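Local coordinates for protein RTX toxin RtxA (Vibrio vulnificus MO6-24/O, PDB 6IMP) that supplies an alpha/beta-hydrolase domain to a multifunctional MARTX toxin and, judging from its fold, probably acts as a hydrolase during virulence, at residues 14-19 / 158-163. Sequence-based numbering, arbitrary orientation.
Sequences VAIEND and FNYLVN
Ile16 lies against the base of the Tyr160 side chain, and this meeting lays an irregular N-terminal segment against the C-terminal end of helix 147-164 in an alpha/beta-hydrolase fold. The helical course of 158-163 is confirmed by the backbone bond from Asn163 N to Asn159 O. The tight part is largely apolar: Ile16 CG2 comes within 3.7 Å of Tyr160 CB and equally near its CA, reaching the ring at an edge, close to its plane. Ile16 CB leaves its CA toward the helix, and chi1 of -147° sets CG2 between backbone N and carbonyl carbon, facing Tyr160. Asn163 belongs to the same close-packed part, its CB 3.9 Å from Ala15 N, where the two backbones approach most closely, with 4.9 Å between Ala15 CA and Asn163 CA. Tyr160 is buried, and its side chain also touches Val70 and Leu72 of strand 67-73, whereas Ile16 touches Lys73 and shares backbone hydrogen bonds with it. The segment is thus held by both the helix and an edge strand of the central sheet. Asp164, just past 158-163, adds a polar hold: its OD1 accepts a hydrogen bond from Ile16 N, and its OD2 a weak one from Glu17 N.

The margins are looser and solvent-facing. Asn163 ND2 and Val14 N, 3.3 Å apart, are two donors and make no bond, and the Val14 CB leaves CA heading away from the helix. At the other end, exposed Glu17 has CG anti to the backbone N (chi1 -166°) and the chain extended beyond it, which carries its carboxylate obliquely past the Tyr160 ring with the two planes 46° apart. The phenol hydroxyl is hydrogen-bonded to Lys165 NZ, and Glu17 OE2 stands 3.3 Å from that same Tyr160 OH.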
loop_
_atom_site.group_PDB
_atom_site.type_symbol
_atom_site.label_atom_id
_atom_site.label_comp_id
_atom_site.label_asym_id
_atom_site.label_seq_id
_atom_site.Cartn_x
_atom_site.Cartn_y
_atom_site.Cartn_z
ATOM N N VAL A 14 -8.936 -10.873 -16.862
ATOM C CA VAL A 14 -9.893 -10.189 -17.750
ATOM C C VAL A 14 -10.287 -8.803 -17.192
ATOM O O VAL A 14 -10.496 -8.637 -15.992
ATOM C CB VAL A 14 -11.170 -11.061 -17.982
ATOM C CG1 VAL A 14 -11.728 -11.607 -16.668
ATOM C CG2 VAL A 14 -12.246 -10.293 -18.752
ATOM N N ALA A 15 -10.400 -7.829 -18.089
ATOM C CA ALA A 15 -10.746 -6.431 -17.756
ATOM C C ALA A 15 -11.915 -6.096 -16.768
ATOM O O ALA A 15 -13.109 -6.444 -17.008
ATOM C CB ALA A 15 -11.217 -5.728 -19.025
ATOM N N ILE A 16 -11.565 -5.274 -15.747
ATOM C CA ILE A 16 -12.131 -5.276 -14.379
ATOM C C ILE A 16 -12.710 -3.946 -13.797
ATOM O O ILE A 16 -13.049 -3.894 -12.603
ATOM C CB ILE A 16 -11.076 -5.853 -13.404
ATOM C CG1 ILE A 16 -11.729 -6.630 -12.265
ATOM C CG2 ILE A 16 -10.128 -4.772 -12.894
ATOM C CD1 ILE A 16 -10.798 -7.644 -11.632
ATOM N N GLU A 17 -12.871 -2.905 -14.622
ATOM C CA GLU A 17 -13.580 -1.672 -14.188
ATOM C C GLU A 17 -15.095 -1.934 -14.141
ATOM O O GLU A 17 -15.577 -2.922 -14.696
ATOM C CB GLU A 17 -13.250 -0.463 -15.098
ATOM C CG GLU A 17 -13.667 0.905 -14.533
ATOM C CD GLU A 17 -12.868 2.080 -15.096
ATOM O OE1 GLU A 17 -12.922 2.310 -16.325
ATOM O OE2 GLU A 17 -12.219 2.804 -14.304
ATOM N N ASN A 18 -15.823 -1.050 -13.464
ATOM C CA ASN A 18 -17.206 -1.302 -13.044
ATOM C C ASN A 18 -17.905 0.065 -12.865
ATOM O O ASN A 18 -17.258 1.096 -13.027
ATOM C CB ASN A 18 -17.156 -2.085 -11.719
ATOM C CG ASN A 18 -18.444 -2.820 -11.396
ATOM O OD1 ASN A 18 -19.142 -3.309 -12.283
ATOM N ND2 ASN A 18 -18.730 -2.956 -10.107
ATOM N N ASP A 19 -19.163 0.054 -12.462
ATOM C CA ASP A 19 -19.945 1.273 -12.350
ATOM C C ASP A 19 -20.296 1.608 -10.906
ATOM O O ASP A 19 -20.879 0.809 -10.212
ATOM C CB ASP A 19 -21.242 1.096 -13.127
ATOM C CG ASP A 19 -21.268 1.891 -14.404
ATOM O OD1 ASP A 19 -20.179 2.177 -14.937
ATOM O OD2 ASP A 19 -22.374 2.233 -14.874
ATOM N N PHE A 158 -3.831 -4.445 -9.529
ATOM C CA PHE A 158 -2.857 -4.813 -10.547
ATOM C C PHE A 158 -3.549 -5.077 -11.869
ATOM O O PHE A 158 -3.294 -4.394 -12.855
ATOM C CB PHE A 158 -2.059 -6.044 -10.150
ATOM C CG PHE A 158 -0.864 -6.278 -11.024
ATOM C CD1 PHE A 158 0.106 -5.288 -11.163
ATOM C CD2 PHE A 158 -0.700 -7.467 -11.707
ATOM C CE1 PHE A 158 1.218 -5.485 -11.957
ATOM C CE2 PHE A 158 0.415 -7.672 -12.503
ATOM C CZ PHE A 158 1.370 -6.676 -12.635
ATOM N N ASN A 159 -4.466 -6.037 -11.864
ATOM C CA ASN A 159 -5.118 -6.482 -13.088
ATOM C C ASN A 159 -5.758 -5.318 -13.825
ATOM O O ASN A 159 -5.676 -5.251 -15.041
ATOM C CB ASN A 159 -6.152 -7.568 -12.797
ATOM C CG ASN A 159 -5.516 -8.901 -12.450
ATOM O OD1 ASN A 159 -4.524 -9.321 -13.059
ATOM N ND2 ASN A 159 -6.090 -9.579 -11.468
ATOM N N TYR A 160 -6.315 -4.360 -13.088
ATOM C CA TYR A 160 -6.883 -3.145 -13.711
ATOM C C TYR A 160 -5.867 -2.369 -14.561
ATOM O O TYR A 160 -6.213 -1.816 -15.611
ATOM C CB TYR A 160 -7.488 -2.211 -12.657
ATOM C CG TYR A 160 -7.867 -0.861 -13.209
ATOM C CD1 TYR A 160 -8.890 -0.739 -14.138
ATOM C CD2 TYR A 160 -7.184 0.287 -12.833
ATOM C CE1 TYR A 160 -9.239 0.493 -14.676
ATOM C CE2 TYR A 160 -7.532 1.529 -13.349
ATOM C CZ TYR A 160 -8.563 1.628 -14.275
ATOM O OH TYR A 160 -8.919 2.856 -14.794
ATOM N N LEU A 161 -4.622 -2.317 -14.097
ATOM C CA LEU A 161 -3.558 -1.656 -14.844
ATOM C C LEU A 161 -3.247 -2.444 -16.096
ATOM O O LEU A 161 -3.387 -1.931 -17.206
ATOM C CB LEU A 161 -2.297 -1.511 -13.991
ATOM C CG LEU A 161 -2.433 -0.644 -12.740
ATOM C CD1 LEU A 161 -1.093 -0.595 -12.028
ATOM C CD2 LEU A 161 -2.919 0.764 -13.071
ATOM N N VAL A 162 -2.898 -3.716 -15.898
ATOM C CA VAL A 162 -2.512 -4.621 -16.990
ATOM C C VAL A 162 -3.615 -4.722 -18.059
ATOM O O VAL A 162 -3.319 -4.740 -19.264
ATOM C CB VAL A 162 -2.207 -6.053 -16.468
ATOM C CG1 VAL A 162 -1.830 -6.987 -17.617
ATOM C CG2 VAL A 162 -1.088 -6.037 -15.434
ATOM N N ASN A 163 -4.877 -4.757 -17.607
ATOM C CA ASN A 163 -5.994 -5.307 -18.402
ATOM C C ASN A 163 -6.997 -4.293 -18.932
ATOM O O ASN A 163 -7.524 -4.472 -20.034
ATOM C CB ASN A 163 -6.810 -6.313 -17.590
ATOM C CG ASN A 163 -6.011 -7.531 -17.174
ATOM O OD1 ASN A 163 -4.807 -7.608 -17.400
ATOM N ND2 ASN A 163 -6.687 -8.500 -16.557
#